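Local structure of cytosolic iron-sulfur protein assembly protein 1 (Saccharomyces cerevisiae, 2HES) at residues A[179-184]-A[235-240]; A[194-199]-A[224-229]; A[294-299]-A[316-321]; A[11-16]-A[35-40]. The protein serves as an essential component of the cytosolic iron-sulfur protein assembly machinery and is required for the maturation of extramitochondrial iron-sulfur proteins. All coordinates share one frame; numbering follows the deposited sequence.

All four contacts lie in one seven-bladed WD40 propeller. Along the chain the order is interaction 4, 1, 3, with interaction 2 nested inside the loop that interaction 1 closes. Interactions 1 and 2 are about 15 Å apart between centres and share the sheet of strands 223-231 and 237-244. Interaction 1 ties this blade to the one before it, and interaction 2 holds the loop that enters it. Interactions 3 and 4 are about 12 Å apart between centres and touch where the ring closes: Gly319 O meets Leu12 N at 2.9 Å. There the N-terminal strand 5-11 completes the last blade. Interactions 1 and 4 are about 37 Å apart between centres, on opposite sides of the chain's centre.

Interaction 1 (A[179-184]-A[235-240]); sequences IWKDYD and DQQEWV
This is side-chain packing between neighbouring blades, partly buried, with a polar end at Tyr183. Ile179, Lys181 and Tyr183 of strand 177-183 face Asp235, Gln237 and Trp239. The strand axes are 10.1 Å apart and run nearly antiparallel, at 158°, so side chains make the contact. At the Ile179 end, Ile179 CG1 packs on Trp239 CZ3 at 4.1 Å. Ile179 CG2 lies 3.7 Å from Gln237 OE1, a buried oxygen with no polar partner in the model; this oxygen also lies in the plane of the Trp239 ring, at its edge. In this WD40 propeller, strand 177-183 belongs to one blade and strand 237-244 is the outermost strand of the next. With chi1 near 176° the extended Lys181 chain reaches across Gln237 at about a right angle, CD 3.9 Å from Gln237 NE2. At the Tyr183 end, Tyr183 OH gives a weak hydrogen bond to Asp235 OD1 at 2.6 Å. Ring and carboxylate planes are 53° apart.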
loop_
_atom_site.group_PDB
_atom_site.type_symbol
_atom_site.label_atom_id
_atom_site.label_comp_id
_atom_site.label_asym_id
_atom_site.label_seq_id
_atom_site.Cartn_x
_atom_site.Cartn_y
_atom_site.Cartn_z
ATOM N N ILE A 179 -8.420 -6.501 10.631
ATOM C CA ILE A 179 -9.479 -6.066 9.702
ATOM C C ILE A 179 -10.412 -5.201 10.499
ATOM O O ILE A 179 -10.827 -5.585 11.615
ATOM C CB ILE A 179 -10.253 -7.320 9.098
ATOM C CG1 ILE A 179 -9.329 -8.345 8.435
ATOM C CG2 ILE A 179 -11.365 -6.833 8.108
ATOM C CD1 ILE A 179 -8.503 -7.763 7.296
ATOM N N TRP A 180 -10.809 -4.059 9.927
ATOM C CA TRP A 180 -11.623 -3.105 10.634
ATOM C C TRP A 180 -12.839 -2.795 9.782
ATOM O O TRP A 180 -12.719 -2.682 8.548
ATOM C CB TRP A 180 -10.849 -1.810 10.809
ATOM C CG TRP A 180 -9.504 -2.016 11.421
ATOM C CD1 TRP A 180 -8.353 -2.262 10.733
ATOM C CD2 TRP A 180 -9.134 -1.876 12.809
ATOM N NE1 TRP A 180 -7.285 -2.347 11.623
ATOM C CE2 TRP A 180 -7.739 -2.114 12.891
ATOM C CE3 TRP A 180 -9.856 -1.615 14.004
ATOM C CZ2 TRP A 180 -7.028 -2.090 14.124
ATOM C CZ3 TRP A 180 -9.163 -1.625 15.226
ATOM C CH2 TRP A 180 -7.740 -1.852 15.262
ATOM N N LYS A 181 -13.976 -2.643 10.443
ATOM C CA LYS A 181 -15.258 -2.444 9.749
ATOM C C LYS A 181 -16.085 -1.503 10.607
ATOM O O LYS A 181 -15.893 -1.500 11.807
ATOM C CB LYS A 181 -15.971 -3.790 9.746
ATOM C CG LYS A 181 -17.333 -3.756 9.165
ATOM C CD LYS A 181 -17.801 -5.181 8.983
ATOM C CE LYS A 181 -19.186 -5.168 8.338
ATOM N NZ LYS A 181 -19.564 -6.461 7.738
ATOM N N ASP A 182 -17.015 -0.739 10.017
ATOM C CA ASP A 182 -17.881 0.080 10.873
ATOM C C ASP A 182 -19.315 -0.422 10.907
ATOM O O ASP A 182 -19.795 -1.053 9.951
ATOM C CB ASP A 182 -17.872 1.537 10.444
ATOM C CG ASP A 182 -18.868 1.821 9.353
ATOM O OD1 ASP A 182 -18.561 1.529 8.182
ATOM O OD2 ASP A 182 -19.965 2.328 9.679
ATOM N N TYR A 183 -19.976 -0.156 12.036
ATOM C CA TYR A 183 -21.431 -0.146 12.103
ATOM C C TYR A 183 -21.831 1.266 12.493
ATOM O O TYR A 183 -21.615 1.674 13.633
ATOM C CB TYR A 183 -21.948 -1.203 13.087
ATOM C CG TYR A 183 -21.773 -2.588 12.514
ATOM C CD1 TYR A 183 -22.740 -3.146 11.667
ATOM C CD2 TYR A 183 -20.620 -3.329 12.772
ATOM C CE1 TYR A 183 -22.561 -4.411 11.109
ATOM C CE2 TYR A 183 -20.434 -4.594 12.218
ATOM C CZ TYR A 183 -21.408 -5.124 11.393
ATOM O OH TYR A 183 -21.224 -6.374 10.850
ATOM N N ASP A 184 -22.327 2.024 11.517
ATOM C CA ASP A 184 -22.705 3.435 11.717
ATOM C C ASP A 184 -21.567 4.234 12.357
ATOM O O ASP A 184 -21.727 4.806 13.445
ATOM C CB ASP A 184 -24.002 3.536 12.546
ATOM C CG ASP A 184 -24.692 4.905 12.429
ATOM O OD1 ASP A 184 -24.804 5.462 11.306
ATOM O OD2 ASP A 184 -25.140 5.424 13.469
ATOM N N ASP A 235 -20.776 -11.030 15.394
ATOM C CA ASP A 235 -20.636 -10.090 14.290
ATOM C C ASP A 235 -19.155 -9.792 14.007
ATOM O O ASP A 235 -18.811 -8.808 13.383
ATOM C CB ASP A 235 -21.418 -8.811 14.577
ATOM C CG ASP A 235 -21.923 -8.143 13.326
ATOM O OD1 ASP A 235 -21.565 -8.612 12.220
ATOM O OD2 ASP A 235 -22.670 -7.142 13.442
ATOM N N GLN A 236 -18.297 -10.665 14.497
ATOM C CA GLN A 236 -16.885 -10.646 14.187
ATOM C C GLN A 236 -16.711 -11.491 12.943
ATOM O O GLN A 236 -17.613 -12.269 12.609
ATOM C CB GLN A 236 -16.143 -11.318 15.314
ATOM C CG GLN A 236 -16.103 -10.491 16.612
ATOM C CD GLN A 236 -14.985 -9.461 16.539
ATOM O OE1 GLN A 236 -15.255 -8.289 16.456
ATOM N NE2 GLN A 236 -13.724 -9.922 16.487
ATOM N N GLN A 237 -15.561 -11.362 12.288
ATOM C CA GLN A 237 -15.317 -12.117 11.050
ATOM C C GLN A 237 -14.361 -13.247 11.304
ATOM O O GLN A 237 -13.318 -13.044 11.936
ATOM C CB GLN A 237 -14.719 -11.212 9.974
ATOM C CG GLN A 237 -15.688 -10.097 9.500
ATOM C CD GLN A 237 -15.153 -9.282 8.334
ATOM O OE1 GLN A 237 -13.985 -9.397 7.959
ATOM N NE2 GLN A 237 -16.036 -8.436 7.742
ATOM N N GLU A 238 -14.693 -14.417 10.775
ATOM C CA GLU A 238 -13.816 -15.573 10.844
ATOM C C GLU A 238 -12.975 -15.588 9.589
ATOM O O GLU A 238 -13.494 -15.514 8.490
ATOM C CB GLU A 238 -14.630 -16.853 10.967
ATOM C CG GLU A 238 -15.619 -16.790 12.131
ATOM C CD GLU A 238 -16.165 -18.137 12.557
ATOM O OE1 GLU A 238 -15.795 -19.184 11.951
ATOM O OE2 GLU A 238 -16.989 -18.147 13.500
ATOM N N TRP A 239 -11.669 -15.688 9.765
ATOM C CA TRP A 239 -10.738 -15.648 8.648
ATOM C C TRP A 239 -9.663 -16.749 8.887
ATOM O O TRP A 239 -9.280 -16.994 10.064
ATOM C CB TRP A 239 -10.181 -14.197 8.615
ATOM C CG TRP A 239 -9.832 -13.723 7.347
ATOM C CD1 TRP A 239 -8.882 -14.299 6.587
ATOM C CD2 TRP A 239 -10.318 -12.565 6.582
ATOM N NE1 TRP A 239 -8.736 -13.622 5.421
ATOM C CE2 TRP A 239 -9.589 -12.569 5.374
ATOM C CE3 TRP A 239 -11.305 -11.553 6.775
ATOM C CZ2 TRP A 239 -9.762 -11.626 4.376
ATOM C CZ3 TRP A 239 -11.470 -10.594 5.755
ATOM C CH2 TRP A 239 -10.702 -10.668 4.564
ATOM N N VAL A 240 -9.211 -17.436 7.827
ATOM C CA VAL A 240 -8.092 -18.423 7.961
ATOM C C VAL A 240 -7.055 -18.143 6.890
ATOM O O VAL A 240 -7.381 -17.527 5.909
ATOM C CB VAL A 240 -8.541 -19.904 7.839
ATOM C CG1 VAL A 240 -9.503 -20.231 9.000
ATOM C CG2 VAL A 240 -9.105 -20.235 6.382
HETATM O O HOH W 1 -18.989 -8.519 8.919
#

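Interaction 2 (A[194-199]-A[224-229]); sequences NGHEGT and RVWKYM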
loop_
_atom_site.group_PDB
_atom_site.type_symbol
_atom_site.label_atom_id
_atom_site.label_comp_id
_atom_site.label_asym_id
_atom_site.label_seq_id
_atom_site.Cartn_x
_atom_site.Cartn_y
_atom_site.Cartn_z
ATOM N N ASN A 194 -3.726 -14.058 12.544
ATOM C CA ASN A 194 -2.585 -14.560 13.303
ATOM C C ASN A 194 -1.952 -15.664 12.484
ATOM O O ASN A 194 -2.655 -16.587 12.029
ATOM C CB ASN A 194 -3.076 -15.190 14.591
ATOM C CG ASN A 194 -3.534 -14.192 15.594
ATOM O OD1 ASN A 194 -2.866 -13.185 15.826
ATOM N ND2 ASN A 194 -4.668 -14.475 16.239
ATOM N N GLY A 195 -0.646 -15.566 12.272
ATOM C CA GLY A 195 0.083 -16.642 11.623
ATOM C C GLY A 195 1.490 -16.279 11.184
ATOM O O GLY A 195 2.419 -17.128 11.221
ATOM N N HIS A 196 1.678 -15.044 10.713
ATOM C CA HIS A 196 3.016 -14.675 10.285
ATOM C C HIS A 196 3.912 -14.723 11.537
ATOM O O HIS A 196 3.455 -14.516 12.684
ATOM C CB HIS A 196 3.064 -13.255 9.675
ATOM C CG HIS A 196 2.688 -13.187 8.225
ATOM N ND1 HIS A 196 3.389 -13.832 7.229
ATOM C CD2 HIS A 196 1.699 -12.493 7.599
ATOM C CE1 HIS A 196 2.833 -13.563 6.060
ATOM N NE2 HIS A 196 1.813 -12.753 6.261
ATOM N N GLU A 197 5.183 -14.973 11.290
ATOM C CA GLU A 197 6.181 -15.072 12.372
ATOM C C GLU A 197 7.047 -13.829 12.529
ATOM O O GLU A 197 7.901 -13.767 13.430
ATOM C CB GLU A 197 7.020 -16.352 12.177
ATOM C CG GLU A 197 6.308 -17.628 12.725
ATOM C CD GLU A 197 6.069 -17.609 14.241
ATOM O OE1 GLU A 197 6.915 -17.080 14.997
ATOM O OE2 GLU A 197 5.022 -18.093 14.684
ATOM N N GLY A 198 6.788 -12.801 11.726
ATOM C CA GLY A 198 7.546 -11.561 11.875
ATOM C C GLY A 198 6.692 -10.444 11.344
ATOM O O GLY A 198 5.554 -10.672 10.955
ATOM N N THR A 199 7.272 -9.253 11.285
ATOM C CA THR A 199 6.517 -8.037 10.866
ATOM C C THR A 199 5.759 -8.254 9.565
ATOM O O THR A 199 6.318 -8.750 8.576
ATOM C CB THR A 199 7.550 -6.922 10.634
ATOM O OG1 THR A 199 8.056 -6.561 11.918
ATOM C CG2 THR A 199 6.946 -5.682 9.913
ATOM N N ARG A 224 1.250 -14.744 2.551
ATOM C CA ARG A 224 0.052 -15.579 2.914
ATOM C C ARG A 224 -1.170 -15.097 2.161
ATOM O O ARG A 224 -1.312 -13.892 1.894
ATOM C CB ARG A 224 -0.220 -15.475 4.424
ATOM C CG ARG A 224 0.805 -16.253 5.303
ATOM C CD ARG A 224 0.535 -16.199 6.837
ATOM N NE ARG A 224 1.459 -17.197 7.446
ATOM C CZ ARG A 224 1.094 -18.254 8.186
ATOM N NH1 ARG A 224 -0.168 -18.448 8.494
ATOM N NH2 ARG A 224 2.030 -19.099 8.639
ATOM N N VAL A 225 -2.094 -16.009 1.863
ATOM C CA VAL A 225 -3.382 -15.624 1.315
ATOM C C VAL A 225 -4.391 -16.049 2.385
ATOM O O VAL A 225 -4.397 -17.203 2.834
ATOM C CB VAL A 225 -3.646 -16.304 -0.004
ATOM C CG1 VAL A 225 -5.040 -16.058 -0.495
ATOM C CG2 VAL A 225 -2.637 -15.836 -1.043
ATOM N N TRP A 226 -5.195 -15.079 2.805
ATOM C CA TRP A 226 -6.155 -15.269 3.861
ATOM C C TRP A 226 -7.531 -15.227 3.224
ATOM O O TRP A 226 -7.781 -14.395 2.333
ATOM C CB TRP A 226 -6.042 -14.094 4.829
ATOM C CG TRP A 226 -4.682 -13.878 5.407
ATOM C CD1 TRP A 226 -3.661 -13.072 4.889
ATOM C CD2 TRP A 226 -4.199 -14.385 6.663
ATOM N NE1 TRP A 226 -2.564 -13.115 5.752
ATOM C CE2 TRP A 226 -2.890 -13.878 6.850
ATOM C CE3 TRP A 226 -4.751 -15.223 7.667
ATOM C CZ2 TRP A 226 -2.105 -14.207 7.988
ATOM C CZ3 TRP A 226 -3.949 -15.544 8.812
ATOM C CH2 TRP A 226 -2.660 -15.037 8.942
ATOM N N LYS A 227 -8.454 -15.996 3.786
ATOM C CA LYS A 227 -9.796 -16.104 3.243
ATOM C C LYS A 227 -10.842 -15.875 4.318
ATOM O O LYS A 227 -10.785 -16.488 5.383
ATOM C CB LYS A 227 -9.989 -17.517 2.755
ATOM C CG LYS A 227 -11.462 -17.840 2.337
ATOM C CD LYS A 227 -11.522 -19.313 1.801
ATOM C CE LYS A 227 -10.835 -19.591 0.544
ATOM N NZ LYS A 227 -10.971 -21.137 0.558
ATOM N N TYR A 228 -11.805 -15.007 4.024
ATOM C CA TYR A 228 -12.942 -14.801 4.919
ATOM C C TYR A 228 -13.890 -16.025 4.910
ATOM O O TYR A 228 -14.182 -16.565 3.847
ATOM C CB TYR A 228 -13.678 -13.564 4.433
ATOM C CG TYR A 228 -15.020 -13.299 5.026
ATOM C CD1 TYR A 228 -15.149 -12.882 6.334
ATOM C CD2 TYR A 228 -16.183 -13.366 4.238
ATOM C CE1 TYR A 228 -16.383 -12.574 6.883
ATOM C CE2 TYR A 228 -17.430 -13.016 4.779
ATOM C CZ TYR A 228 -17.509 -12.644 6.106
ATOM O OH TYR A 228 -18.735 -12.352 6.669
ATOM N N MET A 229 -14.350 -16.424 6.101
ATOM C CA MET A 229 -15.112 -17.661 6.281
ATOM C C MET A 229 -16.449 -17.371 6.970
ATOM O O MET A 229 -17.081 -18.279 7.496
ATOM C CB MET A 229 -14.273 -18.689 7.094
ATOM C CG MET A 229 -12.964 -19.167 6.450
ATOM S SD MET A 229 -13.290 -20.169 5.017
ATOM C CE MET A 229 -13.912 -21.675 5.778
#
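The Gly-His pair of the fifth WD repeat, Gly195-His196, packs here against strand 223-231, the third strand of the blade. Arg224 runs over the His196 ring. Its CD sits over the middle of one face, 3.6 Å from the ring centroid and 11° off the normal, a CH-pi contact. The two side chains run in opposite directions. Arg224 CG lies 3.5 Å from His196 CE1. The guanidinium then reaches Gly195, whose O is 3.3 Å from Arg224 NH2. That oxygen lies above the guanidinium plane, and the geometry does not make a hydrogen bond. A side chain at Gly195 would run into Arg224 NH1, and the backbone angles would also press it against the preceding carbonyl O. Trp226 offers its ring edge to the loop. Asn194 O lies in the ring plane, 3.5 Å from Trp226 CH2, and Trp226 CZ2 is 4.2 Å from His196 CD2. The polar ends bond elsewhere. His196 NE2 and Trp226 NE1 both bond to Ser216 OG, and His196 ND1 bonds to Asp220 OD2. These bonds fix the rotation of the imidazole and join loop, turn and two strands. This Asp-His-Ser-Trp network is the structural tetrad of a WD40 blade.

Interaction 3 (A[294-299]-A[316-321]); sequences GVYEIN and GDDGIV
Tyr296 lays one ring face over Asp318. Asp318 CB sits 3.7 Å from the ring centroid, 18° off the normal, as a CH-pi contact, while Val295 CG1 covers the opposite face. Ring and carboxylate planes are 23° apart. The Asp318 carboxylate turns to His293 ND1 through OD1. Asp317 lies alongside Glu297, pointing the same way. Their oxygens OD2 and OE1 are 3.9 Å apart, and Glu297 OE1 bonds to Tyr254 OH. A water donates to Asp317 OD2. Asn299 crosses Asp317 at about a right angle and gives an ND2 bond to OD1 at 2.9 Å, doubtful in detail. Replacing Asp317 by alanine is likely to cost this amide one acceptor, leaving it Ile17 O, and leave the water without OD2. Between backbones, Asp317 N bonds to Glu297 O at 2.9 Å, beside the antiparallel, non-hydrogen-bonded pair Ile298-Gly316. The type I turn Gly316-Gly319 joins strands 312-316 and 320-325; its Asp318 bonds His293, as in the tight turn of a WD40 repeat that carries the tetrad aspartate.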
loop_
_atom_site.group_PDB
_atom_site.type_symbol
_atom_site.label_atom_id
_atom_site.label_comp_id
_atom_site.label_asym_id
_atom_site.label_seq_id
_atom_site.Cartn_x
_atom_site.Cartn_y
_atom_site.Cartn_z
ATOM N N GLY A 294 19.307 -3.628 -9.128
ATOM C CA GLY A 294 20.723 -3.927 -8.922
ATOM C C GLY A 294 20.943 -4.591 -7.586
ATOM O O GLY A 294 20.284 -5.586 -7.267
ATOM N N VAL A 295 21.831 -4.006 -6.785
ATOM C CA VAL A 295 22.149 -4.512 -5.458
ATOM C C VAL A 295 21.168 -4.025 -4.351
ATOM O O VAL A 295 21.334 -4.374 -3.160
ATOM C CB VAL A 295 23.612 -4.153 -5.087
ATOM C CG1 VAL A 295 23.778 -2.653 -4.916
ATOM C CG2 VAL A 295 24.042 -4.880 -3.826
ATOM N N TYR A 296 20.156 -3.246 -4.749
ATOM C CA TYR A 296 19.299 -2.527 -3.811
ATOM C C TYR A 296 17.998 -3.225 -3.376
ATOM O O TYR A 296 17.334 -3.916 -4.158
ATOM C CB TYR A 296 18.974 -1.125 -4.367
ATOM C CG TYR A 296 20.206 -0.231 -4.441
ATOM C CD1 TYR A 296 20.602 0.528 -3.336
ATOM C CD2 TYR A 296 20.968 -0.160 -5.599
ATOM C CE1 TYR A 296 21.740 1.347 -3.388
ATOM C CE2 TYR A 296 22.113 0.652 -5.666
ATOM C CZ TYR A 296 22.486 1.391 -4.558
ATOM O OH TYR A 296 23.605 2.206 -4.595
ATOM N N GLU A 297 17.636 -2.996 -2.115
ATOM C CA GLU A 297 16.379 -3.516 -1.554
ATOM C C GLU A 297 15.225 -2.870 -2.319
ATOM O O GLU A 297 15.347 -1.708 -2.751
ATOM C CB GLU A 297 16.293 -3.209 -0.058
ATOM C CG GLU A 297 17.273 -4.077 0.794
ATOM C CD GLU A 297 17.122 -3.942 2.304
ATOM O OE1 GLU A 297 16.228 -3.222 2.790
ATOM O OE2 GLU A 297 17.919 -4.562 3.037
ATOM N N ILE A 298 14.138 -3.614 -2.537
ATOM C CA ILE A 298 12.978 -3.065 -3.235
ATOM C C ILE A 298 11.860 -2.916 -2.198
ATOM O O ILE A 298 11.563 -3.882 -1.460
ATOM C CB ILE A 298 12.491 -3.962 -4.398
ATOM C CG1 ILE A 298 13.625 -4.355 -5.359
ATOM C CG2 ILE A 298 11.326 -3.302 -5.139
ATOM C CD1 ILE A 298 13.190 -5.293 -6.459
ATOM N N ASN A 299 11.205 -1.748 -2.158
ATOM C CA ASN A 299 10.316 -1.435 -1.028
ATOM C C ASN A 299 8.852 -1.466 -1.387
ATOM O O ASN A 299 7.983 -1.582 -0.487
ATOM C CB ASN A 299 10.633 -0.029 -0.505
ATOM C CG ASN A 299 12.034 0.074 0.029
ATOM O OD1 ASN A 299 12.426 -0.668 0.932
ATOM N ND2 ASN A 299 12.806 0.997 -0.532
ATOM N N GLY A 316 12.726 1.299 -5.281
ATOM C CA GLY A 316 13.839 0.699 -4.546
ATOM C C GLY A 316 14.727 1.682 -3.808
ATOM O O GLY A 316 14.540 2.899 -3.912
ATOM N N ASP A 317 15.697 1.154 -3.062
ATOM C CA ASP A 317 16.549 1.953 -2.173
ATOM C C ASP A 317 17.502 2.846 -2.992
ATOM O O ASP A 317 18.182 3.696 -2.422
ATOM C CB ASP A 317 17.353 1.061 -1.192
ATOM C CG ASP A 317 16.624 0.803 0.174
ATOM O OD1 ASP A 317 15.510 1.314 0.362
ATOM O OD2 ASP A 317 17.182 0.129 1.089
ATOM N N ASP A 318 17.539 2.634 -4.303
ATOM C CA ASP A 318 18.418 3.423 -5.211
ATOM C C ASP A 318 17.740 4.665 -5.783
ATOM O O ASP A 318 18.320 5.363 -6.642
ATOM C CB ASP A 318 18.905 2.560 -6.377
ATOM C CG ASP A 318 17.799 1.730 -6.989
ATOM O OD1 ASP A 318 16.678 1.758 -6.431
ATOM O OD2 ASP A 318 18.039 1.025 -7.999
ATOM N N GLY A 319 16.500 4.923 -5.373
ATOM C CA GLY A 319 15.800 6.142 -5.819
ATOM C C GLY A 319 15.231 6.046 -7.223
ATOM O O GLY A 319 14.853 7.058 -7.828
ATOM N N ILE A 320 15.126 4.822 -7.729
ATOM C CA ILE A 320 14.632 4.553 -9.051
ATOM C C ILE A 320 13.235 3.933 -8.997
ATOM O O ILE A 320 12.947 3.097 -8.127
ATOM C CB ILE A 320 15.628 3.607 -9.831
ATOM C CG1 ILE A 320 16.950 4.346 -10.100
ATOM C CG2 ILE A 320 15.022 3.048 -11.098
ATOM C CD1 ILE A 320 17.868 3.635 -11.110
ATOM N N VAL A 321 12.380 4.335 -9.919
ATOM C CA VAL A 321 11.177 3.563 -10.215
ATOM C C VAL A 321 11.398 2.810 -11.512
ATOM O O VAL A 321 11.537 3.417 -12.593
ATOM C CB VAL A 321 9.899 4.444 -10.349
ATOM C CG1 VAL A 321 8.710 3.584 -10.708
ATOM C CG2 VAL A 321 9.642 5.187 -9.076
HETATM O O HOH W 2 19.774 -1.281 -0.235
#

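Interaction 4 (A[11-16]-A[35-40]); sequences KLYKEK and KIKLVS
Hydrogen bonds hold Leu12 and Tyr13 to strand 36-40. Lys37 NZ gives a 2.7 Å bond to Leu12 O, approaching almost in line with the carbonyl, at 166°. Lys37 N adds a weak bond to Tyr13 OH at 3.4 Å. The same hydroxyl is hydrogen-bonded to Thr29 OG1 and lies 3.1 Å from Lys35 O, which sits at the ring edge, in its plane. Ring contacts come next. The Lys37 chain is extended beyond CG and runs over one face of Tyr13, in the opposite direction to the tyrosine side chain. Its CD makes a CH-pi contact, 4.2 Å from the ring centroid. NZ, at 4.6 Å from that centroid, adds an off-centre cation-pi contact. A serine in place of Lys37 would probably leave Leu12 O without this donor and uncover that face of the ring. Apolar packing is small: Leu12 CD2 meets Val39 CG2 tip to tip at 3.9 Å. The 11-16 loop links strand 5-11, at the edge of the last blade, to strand 17-23 of the first, whose third strand is 36-40.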
loop_
_atom_site.group_PDB
_atom_site.type_symbol
_atom_site.label_atom_id
_atom_site.label_comp_id
_atom_site.label_asym_id
_atom_site.label_seq_id
_atom_site.Cartn_x
_atom_site.Cartn_y
_atom_site.Cartn_z
ATOM N N LYS A 11 15.130 7.342 -12.711
ATOM C CA LYS A 11 15.723 7.774 -11.466
ATOM C C LYS A 11 15.120 9.102 -11.030
ATOM O O LYS A 11 15.187 10.093 -11.776
ATOM C CB LYS A 11 17.255 7.884 -11.538
ATOM C CG LYS A 11 17.864 8.120 -10.158
ATOM C CD LYS A 11 19.367 8.092 -10.169
ATOM C CE LYS A 11 19.905 8.408 -8.799
ATOM N NZ LYS A 11 19.712 7.318 -7.825
ATOM N N LEU A 12 14.592 9.118 -9.808
ATOM C CA LEU A 12 13.881 10.269 -9.236
ATOM C C LEU A 12 14.553 10.949 -8.049
ATOM O O LEU A 12 14.436 12.173 -7.883
ATOM C CB LEU A 12 12.468 9.845 -8.816
ATOM C CG LEU A 12 11.448 9.394 -9.865
ATOM C CD1 LEU A 12 10.174 8.934 -9.132
ATOM C CD2 LEU A 12 11.114 10.481 -10.841
ATOM N N TYR A 13 15.194 10.170 -7.181
ATOM C CA TYR A 13 15.867 10.685 -5.998
ATOM C C TYR A 13 17.204 9.982 -5.889
ATOM O O TYR A 13 17.460 9.023 -6.635
ATOM C CB TYR A 13 15.106 10.343 -4.714
ATOM C CG TYR A 13 13.656 10.725 -4.651
ATOM C CD1 TYR A 13 13.248 11.884 -3.999
ATOM C CD2 TYR A 13 12.671 9.894 -5.215
ATOM C CE1 TYR A 13 11.890 12.226 -3.926
ATOM C CE2 TYR A 13 11.316 10.235 -5.147
ATOM C CZ TYR A 13 10.943 11.379 -4.496
ATOM O OH TYR A 13 9.599 11.672 -4.437
ATOM N N LYS A 14 18.016 10.432 -4.934
ATOM C CA LYS A 14 19.237 9.717 -4.541
ATOM C C LYS A 14 19.042 8.944 -3.229
ATOM O O LYS A 14 19.978 8.282 -2.754
ATOM C CB LYS A 14 20.438 10.672 -4.409
ATOM C CG LYS A 14 20.895 11.346 -5.703
ATOM C CD LYS A 14 22.435 11.408 -5.811
ATOM C CE LYS A 14 23.119 12.119 -4.639
ATOM N NZ LYS A 14 23.680 11.163 -3.623
ATOM N N GLU A 15 17.832 9.023 -2.663
ATOM C CA GLU A 15 17.466 8.388 -1.393
ATOM C C GLU A 15 16.389 7.331 -1.664
ATOM O O GLU A 15 15.848 7.300 -2.754
ATOM C CB GLU A 15 16.934 9.444 -0.414
ATOM C CG GLU A 15 18.012 10.278 0.299
ATOM C CD GLU A 15 18.721 9.512 1.425
ATOM O OE1 GLU A 15 18.036 9.043 2.361
ATOM O OE2 GLU A 15 19.966 9.389 1.378
ATOM N N LYS A 16 16.092 6.483 -0.676
ATOM C CA LYS A 16 15.066 5.424 -0.791
ATOM C C LYS A 16 13.741 5.918 -1.394
ATOM O O LYS A 16 13.335 7.037 -1.129
ATOM C CB LYS A 16 14.775 4.843 0.600
ATOM C CG LYS A 16 13.972 3.550 0.590
ATOM C CD LYS A 16 13.592 3.032 2.000
ATOM C CE LYS A 16 14.757 3.018 2.976
ATOM N NZ LYS A 16 14.567 1.926 3.976
ATOM N N LYS A 35 10.319 16.172 -0.418
ATOM C CA LYS A 35 9.614 16.440 -1.668
ATOM C C LYS A 35 8.894 15.262 -2.326
ATOM O O LYS A 35 9.477 14.176 -2.536
ATOM C CB LYS A 35 10.572 17.045 -2.692
ATOM C CG LYS A 35 11.343 18.257 -2.205
ATOM C CD LYS A 35 12.477 18.567 -3.150
ATOM C CE LYS A 35 13.252 19.791 -2.702
ATOM N NZ LYS A 35 12.504 21.064 -3.007
ATOM N N ILE A 36 7.655 15.525 -2.728
ATOM C CA ILE A 36 6.815 14.577 -3.468
ATOM C C ILE A 36 6.868 14.747 -5.004
ATOM O O ILE A 36 6.542 15.806 -5.529
ATOM C CB ILE A 36 5.346 14.741 -3.016
ATOM C CG1 ILE A 36 5.227 14.464 -1.524
ATOM C CG2 ILE A 36 4.423 13.855 -3.823
ATOM C CD1 ILE A 36 4.275 15.392 -0.795
ATOM N N LYS A 37 7.195 13.689 -5.733
ATOM C CA LYS A 37 7.355 13.793 -7.187
ATOM C C LYS A 37 6.263 13.066 -8.003
ATOM O O LYS A 37 5.830 11.944 -7.689
ATOM C CB LYS A 37 8.794 13.401 -7.617
ATOM C CG LYS A 37 9.906 14.054 -6.763
ATOM C CD LYS A 37 11.298 14.029 -7.437
ATOM C CE LYS A 37 12.351 14.621 -6.510
ATOM N NZ LYS A 37 13.743 14.625 -7.088
ATOM N N LEU A 38 5.787 13.743 -9.034
ATOM C CA LEU A 38 4.691 13.253 -9.831
ATOM C C LEU A 38 5.179 12.933 -11.219
ATOM O O LEU A 38 5.913 13.737 -11.829
ATOM C CB LEU A 38 3.556 14.277 -9.882
ATOM C CG LEU A 38 3.017 14.895 -8.584
ATOM C CD1 LEU A 38 1.719 15.567 -8.911
ATOM C CD2 LEU A 38 2.816 13.867 -7.454
ATOM N N VAL A 39 4.781 11.751 -11.699
ATOM C CA VAL A 39 5.231 11.199 -12.973
ATOM C C VAL A 39 4.057 10.839 -13.887
ATOM O O VAL A 39 3.133 10.087 -13.502
ATOM C CB VAL A 39 6.132 9.939 -12.744
ATOM C CG1 VAL A 39 6.546 9.293 -14.044
ATOM C CG2 VAL A 39 7.361 10.283 -11.897
ATOM N N SER A 40 4.108 11.345 -15.112
ATOM C CA SER A 40 3.143 10.997 -16.137
ATOM C C SER A 40 3.532 9.644 -16.713
ATOM O O SER A 40 4.719 9.425 -17.005
ATOM C CB SER A 40 3.136 12.070 -17.238
ATOM O OG SER A 40 2.159 11.762 -18.199
#